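Local structure of protein translation factor SUI1 homolog (Pyrococcus horikoshii, 5ZCY) at residues L18-R23 / E93-V98; K25-R30 / I39-D44. The protein probably acts as an archaeal translation initiation factor of the SUI1 (aIF1/eIF1) family, with mRNA binding among its likely activities. One frame throughout, in Å; residues are numbered along the deposited sequence.

Contact 1 of 2, residues L18-R23 / E93-V98; sequences LKEQQR and EELIEV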
loop_
_atom_site.group_PDB
_atom_site.type_symbol
_atom_site.label_atom_id
_atom_site.label_comp_id
_atom_site.label_asym_id
_atom_site.label_seq_id
_atom_site.Cartn_x
_atom_site.Cartn_y
_atom_site.Cartn_z
ATOM N N LEU A 18 -16.631 -10.427 -8.907
ATOM C CA LEU A 18 -16.367 -9.489 -7.809
ATOM C C LEU A 18 -17.475 -8.509 -7.689
ATOM O O LEU A 18 -17.878 -7.941 -8.712
ATOM C CB LEU A 18 -15.070 -8.751 -8.107
ATOM C CG LEU A 18 -14.510 -7.806 -7.066
ATOM C CD1 LEU A 18 -13.937 -8.676 -5.932
ATOM C CD2 LEU A 18 -13.416 -6.934 -7.731
ATOM N N LYS A 19 -17.987 -8.292 -6.482
ATOM C CA LYS A 19 -19.138 -7.468 -6.271
ATOM C C LYS A 19 -18.774 -6.161 -5.601
ATOM O O LYS A 19 -19.596 -5.590 -4.855
ATOM C CB LYS A 19 -20.180 -8.219 -5.395
ATOM C CG LYS A 19 -20.737 -9.540 -5.909
ATOM C CD LYS A 19 -21.578 -9.358 -7.211
ATOM C CE LYS A 19 -22.260 -10.685 -7.621
ATOM N NZ LYS A 19 -21.460 -11.935 -7.477
ATOM N N GLU A 20 -17.556 -5.663 -5.819
ATOM C CA GLU A 20 -17.159 -4.379 -5.156
ATOM C C GLU A 20 -16.252 -3.659 -6.149
ATOM O O GLU A 20 -15.927 -4.196 -7.204
ATOM C CB GLU A 20 -16.477 -4.644 -3.793
ATOM C CG GLU A 20 -15.794 -5.986 -3.784
ATOM C CD GLU A 20 -15.344 -6.503 -2.450
ATOM O OE1 GLU A 20 -15.113 -5.697 -1.550
ATOM O OE2 GLU A 20 -15.180 -7.764 -2.361
ATOM N N GLN A 21 -15.875 -2.436 -5.849
ATOM C CA GLN A 21 -14.910 -1.738 -6.664
ATOM C C GLN A 21 -13.484 -2.210 -6.324
ATOM O O GLN A 21 -13.250 -2.912 -5.331
ATOM C CB GLN A 21 -15.061 -0.227 -6.493
ATOM C CG GLN A 21 -14.864 0.345 -5.097
ATOM C CD GLN A 21 -15.425 1.758 -5.030
ATOM O OE1 GLN A 21 -14.882 2.682 -5.657
ATOM N NE2 GLN A 21 -16.546 1.928 -4.323
ATOM N N GLN A 22 -12.526 -1.847 -7.179
ATOM C CA GLN A 22 -11.105 -2.080 -6.918
ATOM C C GLN A 22 -10.633 -1.114 -5.835
ATOM O O GLN A 22 -10.056 -0.037 -6.069
ATOM C CB GLN A 22 -10.280 -1.874 -8.186
ATOM C CG GLN A 22 -10.194 -3.169 -8.933
ATOM C CD GLN A 22 -9.187 -3.058 -10.012
ATOM O OE1 GLN A 22 -9.361 -2.215 -10.886
ATOM N NE2 GLN A 22 -8.110 -3.867 -9.950
ATOM N N ARG A 23 -11.021 -1.479 -4.650
ATOM C CA ARG A 23 -11.081 -0.615 -3.565
ATOM C C ARG A 23 -9.644 -0.393 -3.064
ATOM O O ARG A 23 -9.540 0.666 -2.454
ATOM C CB ARG A 23 -12.029 -1.142 -2.427
ATOM C CG ARG A 23 -11.957 -2.628 -2.087
ATOM C CD ARG A 23 -12.789 -3.074 -0.877
ATOM N NE ARG A 23 -12.239 -2.549 0.375
ATOM C CZ ARG A 23 -11.059 -2.879 0.915
ATOM N NH1 ARG A 23 -10.261 -3.776 0.366
ATOM N NH2 ARG A 23 -10.675 -2.328 2.056
ATOM N N GLU A 93 -5.934 -10.158 -4.798
ATOM C CA GLU A 93 -5.230 -9.328 -5.853
ATOM C C GLU A 93 -6.248 -8.658 -6.727
ATOM O O GLU A 93 -6.032 -7.569 -7.229
ATOM C CB GLU A 93 -4.240 -10.178 -6.659
ATOM C CG GLU A 93 -2.938 -10.551 -5.933
ATOM C CD GLU A 93 -1.894 -11.261 -6.832
ATOM O OE1 GLU A 93 -2.103 -11.299 -8.072
ATOM O OE2 GLU A 93 -0.848 -11.766 -6.324
ATOM N N GLU A 94 -7.451 -9.188 -6.847
ATOM C CA GLU A 94 -8.483 -8.482 -7.625
ATOM C C GLU A 94 -9.021 -7.203 -7.063
ATOM O O GLU A 94 -9.647 -6.376 -7.726
ATOM C CB GLU A 94 -9.681 -9.440 -7.890
ATOM C CG GLU A 94 -9.497 -10.296 -9.117
ATOM C CD GLU A 94 -10.696 -11.207 -9.293
ATOM O OE1 GLU A 94 -11.705 -10.773 -9.926
ATOM O OE2 GLU A 94 -10.608 -12.378 -8.847
ATOM N N LEU A 95 -8.796 -6.938 -5.764
ATOM C CA LEU A 95 -9.223 -5.728 -5.177
ATOM C C LEU A 95 -8.153 -4.618 -5.321
ATOM O O LEU A 95 -8.494 -3.510 -5.018
ATOM C CB LEU A 95 -9.417 -5.877 -3.696
ATOM C CG LEU A 95 -10.540 -6.788 -3.224
ATOM C CD1 LEU A 95 -10.362 -6.866 -1.697
ATOM C CD2 LEU A 95 -11.889 -6.219 -3.621
ATOM N N ILE A 96 -6.976 -5.009 -5.819
ATOM C CA ILE A 96 -5.825 -4.052 -5.840
ATOM C C ILE A 96 -5.665 -3.403 -7.195
ATOM O O ILE A 96 -5.496 -4.166 -8.167
ATOM C CB ILE A 96 -4.569 -4.755 -5.448
ATOM C CG1 ILE A 96 -4.659 -5.386 -4.012
ATOM C CG2 ILE A 96 -3.401 -3.721 -5.346
ATOM C CD1 ILE A 96 -3.598 -6.356 -3.709
ATOM N N GLU A 97 -5.818 -2.113 -7.271
ATOM C CA GLU A 97 -5.607 -1.341 -8.543
ATOM C C GLU A 97 -4.263 -0.629 -8.375
ATOM O O GLU A 97 -4.185 0.297 -7.557
ATOM C CB GLU A 97 -6.699 -0.361 -8.895
ATOM C CG GLU A 97 -6.267 0.354 -10.266
ATOM C CD GLU A 97 -7.172 1.473 -10.794
ATOM O OE1 GLU A 97 -7.915 2.115 -9.987
ATOM O OE2 GLU A 97 -6.990 1.835 -12.043
ATOM N N VAL A 98 -3.308 -0.966 -9.209
ATOM C CA VAL A 98 -2.011 -0.231 -9.226
ATOM C C VAL A 98 -2.137 0.840 -10.318
ATOM O O VAL A 98 -2.311 0.527 -11.477
ATOM C CB VAL A 98 -0.875 -1.174 -9.438
ATOM C CG1 VAL A 98 0.425 -0.428 -9.780
ATOM C CG2 VAL A 98 -0.751 -2.145 -8.279
HETATM O O HOH W 1 -14.089 -11.982 -9.820
#
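Leu95 reaches into a bend of the chain formed by Leu18, Glu20 and Arg23, and its two methyl branches find different company. The CD2 branch meets all three: Leu18 CD1 lies 3.9 Å from Leu95 CD2, and the aliphatic CG of Arg23 also rests on that methyl. The carboxyl carbon CD of Glu20 comes within 3.7 Å of Leu95 CD2. Both oxygens of Glu20 stand almost equally far from that methyl, which makes this a carboxylate lying against a hydrocarbon and not a polar pairing. The CD1 branch of Leu95 instead meets the guanidinium of Arg23 at its edge, near the plane of the group, with NH1 3.7 Å away. A bend at chi3 (-69°) turns the Arg23 chain back after CG, so that one residue touches both branches of the leucine.

In the fold, the 3-10 turn of 93-95 leads into strand 96-98, an outermost strand of the sheet and the parallel neighbour of strand 24-30; loop 18-23 runs up to this edge just before strand 24-30 begins. Here Gln22 forms the centre of an inverse gamma turn. Its extended side chain crosses that of Glu97 at about a right angle; Gln22 CG lies 3.5 Å from Glu94 O, and Gln22 OE1 is 3.8 Å from Glu97 CB. The carboxylate of Glu97 has its strongest partner elsewhere, in a salt bridge to Lys25. At the outer end, one water donates to Glu94 OE1 at 2.7 Å and accepts a weak bond from Leu18 N.

Contact 2 of 2, residues K25-R30 / I39-D44; sequences KVYIER and IIEGID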
loop_
_atom_site.group_PDB
_atom_site.type_symbol
_atom_site.label_atom_id
_atom_site.label_comp_id
_atom_site.label_asym_id
_atom_site.label_seq_id
_atom_site.Cartn_x
_atom_site.Cartn_y
_atom_site.Cartn_z
ATOM N N LYS A 25 -6.270 1.020 -3.732
ATOM C CA LYS A 25 -5.602 1.775 -4.719
ATOM C C LYS A 25 -4.161 1.982 -4.316
ATOM O O LYS A 25 -3.907 2.358 -3.196
ATOM C CB LYS A 25 -6.232 3.136 -4.892
ATOM C CG LYS A 25 -7.697 3.187 -5.203
ATOM C CD LYS A 25 -7.923 2.478 -6.463
ATOM C CE LYS A 25 -9.305 2.831 -7.051
ATOM N NZ LYS A 25 -9.717 1.836 -8.070
ATOM N N VAL A 26 -3.268 1.829 -5.265
ATOM C CA VAL A 26 -1.847 2.012 -5.032
ATOM C C VAL A 26 -1.379 3.017 -6.075
ATOM O O VAL A 26 -1.521 2.751 -7.289
ATOM C CB VAL A 26 -1.027 0.756 -5.103
ATOM C CG1 VAL A 26 0.463 1.028 -4.812
ATOM C CG2 VAL A 26 -1.571 -0.333 -4.204
ATOM N N TYR A 27 -0.760 4.095 -5.643
ATOM C CA TYR A 27 -0.364 5.140 -6.615
ATOM C C TYR A 27 0.852 5.860 -6.092
ATOM O O TYR A 27 1.204 5.661 -4.971
ATOM C CB TYR A 27 -1.494 6.085 -6.854
ATOM C CG TYR A 27 -2.110 6.809 -5.694
ATOM C CD1 TYR A 27 -3.137 6.259 -4.982
ATOM C CD2 TYR A 27 -1.671 8.086 -5.277
ATOM C CE1 TYR A 27 -3.757 6.908 -3.893
ATOM C CE2 TYR A 27 -2.235 8.692 -4.191
ATOM C CZ TYR A 27 -3.304 8.147 -3.513
ATOM O OH TYR A 27 -3.958 8.696 -2.445
ATOM N N ILE A 28 1.437 6.747 -6.869
ATOM C CA ILE A 28 2.674 7.426 -6.478
ATOM C C ILE A 28 2.392 8.843 -6.225
ATOM O O ILE A 28 1.571 9.498 -6.921
ATOM C CB ILE A 28 3.687 7.388 -7.630
ATOM C CG1 ILE A 28 4.041 6.009 -7.995
ATOM C CG2 ILE A 28 4.872 8.326 -7.336
ATOM C CD1 ILE A 28 4.651 5.295 -6.850
ATOM N N GLU A 29 3.001 9.396 -5.181
ATOM C CA GLU A 29 3.023 10.859 -4.874
ATOM C C GLU A 29 4.486 11.289 -4.866
ATOM O O GLU A 29 5.435 10.518 -4.726
ATOM C CB GLU A 29 2.374 11.208 -3.547
ATOM C CG GLU A 29 0.840 11.169 -3.569
ATOM C CD GLU A 29 0.132 11.554 -2.294
ATOM O OE1 GLU A 29 0.768 11.648 -1.231
ATOM O OE2 GLU A 29 -1.174 11.698 -2.337
ATOM N N ARG A 30 4.639 12.604 -5.049
ATOM C CA ARG A 30 6.003 13.205 -5.076
ATOM C C ARG A 30 6.510 13.348 -3.721
ATOM O O ARG A 30 5.799 13.572 -2.745
ATOM C CB ARG A 30 5.976 14.650 -5.587
ATOM C CG ARG A 30 5.280 14.870 -6.821
ATOM C CD ARG A 30 5.647 13.960 -7.874
ATOM N NE ARG A 30 7.056 13.852 -8.044
ATOM C CZ ARG A 30 7.653 13.064 -8.968
ATOM N NH1 ARG A 30 6.926 12.323 -9.734
ATOM N NH2 ARG A 30 8.982 12.975 -9.092
ATOM N N ILE A 39 1.634 5.262 -2.233
ATOM C CA ILE A 39 0.508 5.404 -1.362
ATOM C C ILE A 39 -0.383 4.216 -1.581
ATOM O O ILE A 39 -0.670 3.805 -2.700
ATOM C CB ILE A 39 -0.321 6.679 -1.681
ATOM C CG1 ILE A 39 0.571 7.919 -1.801
ATOM C CG2 ILE A 39 -1.501 6.835 -0.753
ATOM C CD1 ILE A 39 1.346 8.193 -0.554
ATOM N N ILE A 40 -0.785 3.612 -0.431
ATOM C CA ILE A 40 -1.832 2.500 -0.477
ATOM C C ILE A 40 -3.063 3.045 0.293
ATOM O O ILE A 40 -2.967 3.349 1.516
ATOM C CB ILE A 40 -1.308 1.218 0.207
ATOM C CG1 ILE A 40 -0.024 0.772 -0.455
ATOM C CG2 ILE A 40 -2.368 0.159 0.148
ATOM C CD1 ILE A 40 0.789 -0.114 0.480
ATOM N N GLU A 41 -4.128 3.156 -0.454
ATOM C CA GLU A 41 -5.394 3.709 0.093
ATOM C C GLU A 41 -6.470 2.719 -0.124
ATOM O O GLU A 41 -6.475 1.890 -1.005
ATOM C CB GLU A 41 -5.738 5.026 -0.686
ATOM C CG GLU A 41 -6.729 6.037 -0.239
ATOM C CD GLU A 41 -6.567 7.176 -1.288
ATOM O OE1 GLU A 41 -5.859 8.092 -1.014
ATOM O OE2 GLU A 41 -7.038 7.012 -2.464
ATOM N N GLY A 42 -7.385 2.589 0.825
ATOM C CA GLY A 42 -8.522 1.687 0.677
ATOM C C GLY A 42 -8.576 0.462 1.539
ATOM O O GLY A 42 -9.599 -0.278 1.595
ATOM N N ILE A 43 -7.497 0.179 2.247
ATOM C CA ILE A 43 -7.542 -0.865 3.256
ATOM C C ILE A 43 -8.381 -0.333 4.421
ATOM O O ILE A 43 -8.156 0.777 4.879
ATOM C CB ILE A 43 -6.166 -1.249 3.710
ATOM C CG1 ILE A 43 -5.403 -1.936 2.597
ATOM C CG2 ILE A 43 -6.233 -2.230 4.910
ATOM C CD1 ILE A 43 -3.914 -2.126 2.852
ATOM N N ASP A 44 -9.331 -1.127 4.908
ATOM C CA ASP A 44 -10.304 -0.675 5.909
ATOM C C ASP A 44 -9.540 -0.451 7.247
ATOM O O ASP A 44 -9.062 -1.409 7.907
ATOM C CB ASP A 44 -11.326 -1.784 6.042
ATOM C CG ASP A 44 -12.447 -1.459 6.996
ATOM O OD1 ASP A 44 -12.267 -0.651 7.904
ATOM O OD2 ASP A 44 -13.564 -2.005 6.726
#
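Strands 25-30 and 39-41 run antiparallel at 155°, with Lys25-Glu41 and Tyr27-Ile39 as hydrogen-bonded pairs flanking the non-hydrogen-bonded pair Val26-Ile40. Of the four backbone bonds, Ile39 N to Tyr27 O is 2.8 Å and nearly linear. With CG of Tyr27 set between its backbone N and carbonyl carbon (chi1 57°), the ring leans across to the partner strand, where Ile39 CB sits over one face, 3.9 Å from the centroid, in a CH-pi contact. Ile39 CG2 approaches Tyr27 CZ to 3.5 Å, while its CG1 and CD1 lie along Glu29 from CG to the carboxylate. At the ring edge Tyr27 OH donates to Glu41 OE1 in a very short bond of 2.5 Å, the ring and carboxylate planes 57° apart. A phenylalanine here would lack the hydroxyl, which would probably leave Glu41 OE1 without that donor and its carboxylate freer to turn. Arg71, on strand 71-75 beyond strand 36-41, forms a salt bridge with Glu29 and a weak hydrogen bond with Tyr27 OH. On the opposite face, Val26 CG2 meets Ile40 CG1 at 4.2 Å, and Ile40 continues to Leu57 of helix 50-61. This is the beta hairpin of strands 24-30 and 36-41 in the alpha+beta SUI1 fold, its Val26/Ile40 face turned to the helix.

In the fold
Contact 2 is partly buried, its centre about 5 Å from the centre of the chain, and joins two neighbouring strands through regular backbone bonding. Contact 1 is a surface contact, its centre about 13 Å from that same point, where a loop meets an edge strand mainly through side-chain packing and one bridging water. An aromatic ring over an isoleucine carries much of the first; leucine branches among the longer chains of charged residues mark the second. Strand 24-30 ties them together, because strand 96-98 of contact 1 pairs with it in parallel on the side away from strand 36-41, with a probable backbone hydrogen bond from Val26 to Glu97.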